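PDB 4H7N: aldehyde dehydrogenase from Anabaena variabilis, which probably oxidises aldehydes to carboxylic acids with NAD+ as the electron acceptor. Local coordinates for residues W59-I63 against L172-L176; A73-D77 against A165-P171. All blocks are in the same frame, centred on the assembly; numbering follows the deposited sequence.

After strands 8-11 and 18-22 and helix 27-46, the chain enters helix 48-64 and then helix 67-78, which supply residues 59-63 and 73-77. It passes through helix 82-106 and strands 118-134 and 156-161 before reaching 165-171, where interaction 2 closes a loop with 87 residues between its segments. The next residues, 172-176, close the wider loop of interaction 1, with 108 between its segments, so the loop of interaction 2 is enclosed within that of interaction 1. The two centres lie about 14 Å apart. Together the contacts hold two consecutive helices against helix 169-176 and the turn leading into it.

Interaction 1 of 2, residues W59-I63 against L172-L176; sequences WKQAI and LLMAL
Trp59 CG stands anti to the residue's own N, beside the carbonyl carbon (chi1 -173°), which carries the pyrrole edge of the indole to the backbone of Leu172 and Leu176. The receiving helix, 169-176, connects the parallel strands 156-161 and 186-188 in a beta-alpha-beta crossover of the Rossmann-like domain that binds the dinucleotide in this family. The short helical segments cross at 127°, their axes 8.7 Å apart. Two alanines meet where the backbones come near, Ala62 CB and Ala175 CB 3.8 Å apart. Ile63 CG1 lies 3.7 Å from the same Ala175 CB. Farther out along the isoleucine, Ile63 CD1 touches Leu172 CD2 obliquely at 4.1 Å.

The indole is held between its own helix and the opposing one. Ile63 CD1 sits 3.6 Å above the plane of the Trp59 ring, over its centre. Leu176 CD1 lies over the other face, and Leu186 of strand 186-188 and Leu182 of a loop add to the apolar surroundings. Leu172 O is at the ring edge, in its plane. This oxygen, Leu172 O, already accepts the helical bond from Leu176 N at 2.8 Å. Trp59 NE1 gives Leu172 O a second, weak bond at 3.4 Å, nearly straight at 165°. Trp59 NE1 also comes within 3.3 Å of Leu176 N, two donors that cannot bond to each other but converge on the same carbonyl oxygen.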
ATOM      1  N   TRP A  59     -24.271  16.272   9.039  1.00 30.68           N
ATOM      2  CA  TRP A  59     -24.791  14.930   8.733  1.00 29.25           C
ATOM      3  C   TRP A  59     -25.022  14.158  10.034  1.00 29.77           C
ATOM      4  O   TRP A  59     -26.112  13.587  10.244  1.00 29.79           O
ATOM      5  CB  TRP A  59     -23.860  14.174   7.758  1.00 27.91           C
ATOM      6  CG  TRP A  59     -24.411  12.883   7.274  1.00 28.08           C
ATOM      7  CD1 TRP A  59     -25.694  12.644   6.879  1.00 27.70           C
ATOM      8  CD2 TRP A  59     -23.722  11.662   7.121  1.00 27.85           C
ATOM      9  NE1 TRP A  59     -25.830  11.377   6.476  1.00 27.10           N
ATOM     10  CE2 TRP A  59     -24.654  10.725   6.640  1.00 26.02           C
ATOM     11  CE3 TRP A  59     -22.401  11.257   7.338  1.00 28.45           C
ATOM     12  CZ2 TRP A  59     -24.327   9.418   6.383  1.00 26.05           C
ATOM     13  CZ3 TRP A  59     -22.074   9.962   7.089  1.00 27.70           C
ATOM     14  CH2 TRP A  59     -23.039   9.042   6.625  1.00 26.09           C
ATOM     15  N   LYS A  60     -24.063  14.221  10.952  1.00 29.46           N
ATOM     16  CA  LYS A  60     -24.223  13.590  12.244  1.00 32.39           C
ATOM     17  C   LYS A  60     -25.466  14.125  12.999  1.00 33.23           C
ATOM     18  O   LYS A  60     -26.257  13.362  13.570  1.00 31.43           O
ATOM     19  CB  LYS A  60     -22.984  13.782  13.125  1.00 33.67           C
ATOM     20  CG  LYS A  60     -23.024  12.922  14.367  1.00 36.54           C
ATOM     21  CD  LYS A  60     -21.821  13.108  15.290  1.00 38.81           C
ATOM     22  CE  LYS A  60     -22.193  14.004  16.436  1.00 43.76           C
ATOM     23  NZ  LYS A  60     -21.037  14.618  17.114  1.00 46.33           N
ATOM     24  N   GLN A  61     -25.639  15.431  12.993  1.00 34.73           N
ATOM     25  CA  GLN A  61     -26.829  16.006  13.606  1.00 38.12           C
ATOM     26  C   GLN A  61     -28.125  15.473  13.007  1.00 36.42           C
ATOM     27  O   GLN A  61     -29.050  15.155  13.750  1.00 34.55           O
ATOM     28  CB  GLN A  61     -26.812  17.548  13.576  1.00 42.85           C
ATOM     29  CG  GLN A  61     -25.812  18.136  14.572  1.00 46.44           C
ATOM     30  CD  GLN A  61     -25.962  17.532  15.975  1.00 50.29           C
ATOM     31  OE1 GLN A  61     -27.083  17.438  16.523  1.00 54.35           O
ATOM     32  NE2 GLN A  61     -24.849  17.108  16.556  1.00 49.44           N
ATOM     33  N   ALA A  62     -28.206  15.403  11.685  1.00 33.58           N
ATOM     34  CA  ALA A  62     -29.389  14.884  11.019  1.00 34.40           C
ATOM     35  C   ALA A  62     -29.647  13.417  11.364  1.00 33.27           C
ATOM     36  O   ALA A  62     -30.783  13.029  11.548  1.00 33.23           O
ATOM     37  CB  ALA A  62     -29.302  15.057   9.500  1.00 35.43           C
ATOM     38  N   ILE A  63     -28.600  12.610  11.420  1.00 32.21           N
ATOM     39  CA  ILE A  63     -28.734  11.216  11.796  1.00 31.08           C
ATOM     40  C   ILE A  63     -29.228  11.121  13.215  1.00 32.92           C
ATOM     41  O   ILE A  63     -30.147  10.346  13.516  1.00 33.11           O
ATOM     42  CB  ILE A  63     -27.384  10.471  11.694  1.00 30.06           C
ATOM     43  CG1 ILE A  63     -26.932  10.404  10.263  1.00 29.43           C
ATOM     44  CG2 ILE A  63     -27.476   9.076  12.290  1.00 30.13           C
ATOM     45  CD1 ILE A  63     -25.431  10.169  10.126  1.00 28.37           C
ATOM     46  N   LEU A 172     -29.748   6.543   6.691  1.00 26.84           N
ATOM     47  CA  LEU A 172     -28.556   7.324   6.444  1.00 27.22           C
ATOM     48  C   LEU A 172     -28.762   8.270   5.258  1.00 28.62           C
ATOM     49  O   LEU A 172     -28.368   9.447   5.310  1.00 27.75           O
ATOM     50  CB  LEU A 172     -27.347   6.450   6.160  1.00 25.14           C
ATOM     51  CG  LEU A 172     -26.797   5.638   7.323  1.00 25.91           C
ATOM     52  CD1 LEU A 172     -25.503   4.943   6.915  1.00 25.53           C
ATOM     53  CD2 LEU A 172     -26.543   6.510   8.578  1.00 25.98           C
ATOM     54  N   LEU A 173     -29.352   7.724   4.194  1.00 28.56           N
ATOM     55  CA  LEU A 173     -29.591   8.445   2.964  1.00 31.33           C
ATOM     56  C   LEU A 173     -30.574   9.595   3.188  1.00 31.05           C
ATOM     57  O   LEU A 173     -30.398  10.731   2.703  1.00 31.88           O
ATOM     58  CB  LEU A 173     -30.041   7.453   1.875  1.00 32.98           C
ATOM     59  CG  LEU A 173     -30.465   7.999   0.524  1.00 35.70           C
ATOM     60  CD1 LEU A 173     -29.324   8.791  -0.091  1.00 35.77           C
ATOM     61  CD2 LEU A 173     -30.963   6.893  -0.406  1.00 36.22           C
HETATM   62  N   MSE A 174     -31.598   9.334   3.967  1.00 31.08           N
HETATM   63  CA  MSE A 174     -32.542  10.372   4.293  1.00 32.05           C
HETATM   64  C   MSE A 174     -31.844  11.497   5.036  1.00 31.92           C
HETATM   65  O   MSE A 174     -32.156  12.674   4.830  1.00 33.01           O
HETATM   66  CB  MSE A 174     -33.687   9.762   5.097  1.00 33.05           C
HETATM   67  CG  MSE A 174     -34.532  10.789   5.828  1.00 36.58           C
HETATM   68 SE   MSE A 174     -36.169   9.991   6.625  0.80 38.45          SE
HETATM   69  CE  MSE A 174     -35.428   8.758   7.986  1.00 39.06           C
ATOM     70  N   ALA A 175     -30.894  11.183   5.920  1.00 30.17           N
ATOM     71  CA  ALA A 175     -30.187  12.260   6.654  1.00 30.36           C
ATOM     72  C   ALA A 175     -29.264  12.996   5.713  1.00 30.75           C
ATOM     73  O   ALA A 175     -29.093  14.230   5.788  1.00 31.67           O
ATOM     74  CB  ALA A 175     -29.397  11.684   7.815  1.00 29.94           C
ATOM     75  N   LEU A 176     -28.631  12.212   4.851  1.00 31.63           N
ATOM     76  CA  LEU A 176     -27.634  12.700   3.898  1.00 31.80           C
ATOM     77  C   LEU A 176     -28.227  13.774   2.976  1.00 34.61           C
ATOM     78  O   LEU A 176     -27.578  14.796   2.688  1.00 37.60           O
ATOM     79  CB  LEU A 176     -27.086  11.535   3.084  1.00 30.98           C
ATOM     80  CG  LEU A 176     -26.148  11.840   1.928  1.00 32.16           C
ATOM     81  CD1 LEU A 176     -24.912  12.554   2.455  1.00 31.74           C
ATOM     82  CD2 LEU A 176     -25.765  10.587   1.201  1.00 32.43           C
TER

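Interaction 2 of 2, residues A73-D77 against A165-P171; sequences ALVND and APRFVAP
Asp77 turns its carboxylate into the backbone of Ala165-Phe168, where both oxygens find N-H donors. Asp77 OD1 takes two: Arg167 N meets its syn lone pair at 2.8 Å, and Arg167 NH1 approaches from the anti side, also at 2.8 Å, 16° out of the carboxylate plane, making a salt bridge. The Arg167 chain is extended from CG to NE, which carries the guanidinium back alongside the aspartate. Asp77 OD2 accepts from Phe168 N at 2.8 Å in a more bent bond, 131° at the hydrogen. The aspartate thus holds the consecutive amides of Arg167 and Phe168 in the type I turn Pro166-Val169, and the Arg167 side chain as well. Replacing Asp77 with an alanine would probably leave those two amides without these acceptors and cost Arg167 NH1 its carboxylate partner, though Asp19 would still hold NH2.

The turn leads from strand 156-161 into helix 169-176, the helix of a beta-alpha-beta crossover in the Rossmann-like domain, so the bonds join helix 67-78 to the start of that helix.

Every nitrogen of the guanidinium has a partner. Arg167 NE donates to water 1 at 2.9 Å, which in turn donates to Asn76 OD1; NH1 also donates to water 2, which probably donates to Asp77 O; NH2 forms a salt bridge with Asp19 and a hydrogen bond to Arg11 O. Asn76 ND2 sits 3.2 Å above one face of the Arg167 guanidinium, offset toward its rim, with the two planes 25° apart, and donates to Asp19 as well.

Apolar packing continues along helix 67-78. Leu74 and Phe168 lie side by side, Leu74 CD1 4.1 Å from Phe168 CB. Ala73 CB rests 4.0 Å from Pro171 CG and also lies against Arg167 O, at 3.6 Å.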
ATOM      1  N   ALA A  73     -33.975   0.190  11.539  1.00 26.58           N
ATOM      2  CA  ALA A  73     -33.501  -0.462  10.329  1.00 26.61           C
ATOM      3  C   ALA A  73     -32.354  -1.432  10.635  1.00 26.16           C
ATOM      4  O   ALA A  73     -32.281  -2.493  10.045  1.00 25.58           O
ATOM      5  CB  ALA A  73     -33.084   0.552   9.287  1.00 26.19           C
ATOM      6  N   LEU A  74     -31.495  -1.073  11.580  1.00 26.30           N
ATOM      7  CA  LEU A  74     -30.340  -1.919  11.900  1.00 27.35           C
ATOM      8  C   LEU A  74     -30.777  -3.142  12.750  1.00 25.81           C
ATOM      9  O   LEU A  74     -30.266  -4.240  12.579  1.00 27.66           O
ATOM     10  CB  LEU A  74     -29.240  -1.055  12.505  1.00 25.99           C
ATOM     11  CG  LEU A  74     -27.868  -1.673  12.648  1.00 29.42           C
ATOM     12  CD1 LEU A  74     -27.307  -2.165  11.319  1.00 27.65           C
ATOM     13  CD2 LEU A  74     -26.938  -0.616  13.256  1.00 29.96           C
ATOM     14  N   VAL A  75     -31.747  -2.982  13.626  1.00 26.18           N
ATOM     15  CA  VAL A  75     -32.387  -4.151  14.283  1.00 26.58           C
ATOM     16  C   VAL A  75     -32.957  -5.118  13.199  1.00 27.69           C
ATOM     17  O   VAL A  75     -32.775  -6.325  13.265  1.00 26.06           O
ATOM     18  CB  VAL A  75     -33.530  -3.734  15.207  1.00 28.19           C
ATOM     19  CG1 VAL A  75     -34.431  -4.904  15.588  1.00 28.69           C
ATOM     20  CG2 VAL A  75     -33.000  -3.067  16.450  1.00 29.30           C
ATOM     21  N   ASN A  76     -33.668  -4.561  12.233  1.00 28.47           N
ATOM     22  CA  ASN A  76     -34.232  -5.352  11.149  1.00 30.70           C
ATOM     23  C   ASN A  76     -33.115  -6.096  10.390  1.00 28.37           C
ATOM     24  O   ASN A  76     -33.288  -7.283  10.050  1.00 27.78           O
ATOM     25  CB  ASN A  76     -35.015  -4.426  10.211  1.00 35.62           C
ATOM     26  CG  ASN A  76     -36.048  -5.134   9.333  1.00 42.39           C
ATOM     27  OD1 ASN A  76     -36.979  -4.470   8.814  1.00 48.49           O
ATOM     28  ND2 ASN A  76     -35.893  -6.449   9.111  1.00 42.77           N
ATOM     29  N   ASP A  77     -31.998  -5.419  10.116  1.00 24.68           N
ATOM     30  CA  ASP A  77     -30.883  -6.052   9.382  1.00 24.62           C
ATOM     31  C   ASP A  77     -30.220  -7.176  10.172  1.00 23.43           C
ATOM     32  O   ASP A  77     -29.781  -8.155   9.603  1.00 24.02           O
ATOM     33  CB  ASP A  77     -29.762  -5.046   9.027  1.00 25.52           C
ATOM     34  CG  ASP A  77     -30.018  -4.212   7.759  1.00 28.47           C
ATOM     35  OD1 ASP A  77     -30.600  -4.702   6.747  1.00 28.39           O
ATOM     36  OD2 ASP A  77     -29.535  -3.039   7.727  1.00 30.48           O
ATOM     37  N   ALA A 165     -27.591  -7.416   4.283  1.00 26.81           N
ATOM     38  CA  ALA A 165     -27.995  -6.479   5.355  1.00 27.69           C
ATOM     39  C   ALA A 165     -27.923  -5.016   4.891  1.00 27.09           C
ATOM     40  O   ALA A 165     -26.997  -4.285   5.253  1.00 26.47           O
ATOM     41  CB  ALA A 165     -27.091  -6.679   6.542  1.00 28.20           C
ATOM     42  N   PRO A 166     -28.851  -4.594   4.029  1.00 25.68           N
ATOM     43  CA  PRO A 166     -28.762  -3.313   3.350  1.00 24.39           C
ATOM     44  C   PRO A 166     -29.712  -2.255   3.900  1.00 24.17           C
ATOM     45  O   PRO A 166     -29.670  -1.109   3.465  1.00 26.06           O
ATOM     46  CB  PRO A 166     -29.168  -3.682   1.921  1.00 25.40           C
ATOM     47  CG  PRO A 166     -30.265  -4.672   2.182  1.00 27.27           C
ATOM     48  CD  PRO A 166     -29.865  -5.459   3.416  1.00 27.08           C
ATOM     49  N   ARG A 167     -30.581  -2.616   4.821  1.00 23.93           N
ATOM     50  CA  ARG A 167     -31.703  -1.709   5.175  1.00 24.79           C
ATOM     51  C   ARG A 167     -31.282  -0.447   5.935  1.00 24.93           C
ATOM     52  O   ARG A 167     -31.946   0.581   5.838  1.00 24.33           O
ATOM     53  CB  ARG A 167     -32.748  -2.425   6.005  1.00 26.19           C
ATOM     54  CG  ARG A 167     -33.245  -3.732   5.431  1.00 26.56           C
ATOM     55  CD  ARG A 167     -34.153  -4.351   6.468  1.00 27.37           C
ATOM     56  NE  ARG A 167     -34.586  -5.686   6.122  1.00 27.93           N
ATOM     57  CZ  ARG A 167     -33.815  -6.781   6.114  1.00 26.47           C
ATOM     58  NH1 ARG A 167     -32.517  -6.732   6.356  1.00 26.20           N
ATOM     59  NH2 ARG A 167     -34.362  -7.956   5.875  1.00 27.92           N
ATOM     60  N   PHE A 168     -30.123  -0.499   6.603  1.00 25.42           N
ATOM     61  CA  PHE A 168     -29.644   0.633   7.410  1.00 25.28           C
ATOM     62  C   PHE A 168     -29.326   1.839   6.560  1.00 24.82           C
ATOM     63  O   PHE A 168     -29.261   2.930   7.084  1.00 25.68           O
ATOM     64  CB  PHE A 168     -28.418   0.256   8.222  1.00 24.85           C
ATOM     65  CG  PHE A 168     -27.176   0.102   7.384  1.00 24.18           C
ATOM     66  CD1 PHE A 168     -26.923  -1.063   6.693  1.00 23.61           C
ATOM     67  CD2 PHE A 168     -26.273   1.144   7.277  1.00 24.00           C
ATOM     68  CE1 PHE A 168     -25.779  -1.198   5.929  1.00 23.48           C
ATOM     69  CE2 PHE A 168     -25.116   1.023   6.504  1.00 23.47           C
ATOM     70  CZ  PHE A 168     -24.866  -0.158   5.840  1.00 23.14           C
ATOM     71  N   VAL A 169     -29.124   1.638   5.262  1.00 25.09           N
ATOM     72  CA  VAL A 169     -28.840   2.700   4.330  1.00 25.06           C
ATOM     73  C   VAL A 169     -29.997   3.723   4.221  1.00 26.67           C
ATOM     74  O   VAL A 169     -29.759   4.948   4.150  1.00 26.09           O
ATOM     75  CB  VAL A 169     -28.449   2.124   2.941  1.00 25.73           C
ATOM     76  CG1 VAL A 169     -28.308   3.227   1.924  1.00 27.11           C
ATOM     77  CG2 VAL A 169     -27.082   1.439   3.036  1.00 25.63           C
ATOM     78  N   ALA A 170     -31.230   3.266   4.277  1.00 25.98           N
ATOM     79  CA  ALA A 170     -32.369   4.170   3.985  1.00 26.44           C
ATOM     80  C   ALA A 170     -32.386   5.361   4.971  1.00 27.92           C
ATOM     81  O   ALA A 170     -32.458   6.490   4.552  1.00 28.61           O
ATOM     82  CB  ALA A 170     -33.690   3.415   4.003  1.00 27.55           C
ATOM     83  N   PRO A 171     -32.223   5.123   6.272  1.00 28.37           N
ATOM     84  CA  PRO A 171     -32.178   6.306   7.153  1.00 29.03           C
ATOM     85  C   PRO A 171     -30.891   7.154   7.003  1.00 27.96           C
ATOM     86  O   PRO A 171     -30.968   8.385   7.082  1.00 28.36           O
ATOM     87  CB  PRO A 171     -32.395   5.729   8.545  1.00 29.54           C
ATOM     88  CG  PRO A 171     -32.065   4.294   8.437  1.00 31.21           C
ATOM     89  CD  PRO A 171     -32.407   3.879   7.025  1.00 30.24           C
TER
HETATM   90  O   HOH W   1     -37.325  -4.668   5.823  1.00 36.59           O
HETATM   91  O   HOH W   2     -30.534  -8.814   7.131  1.00 27.02           O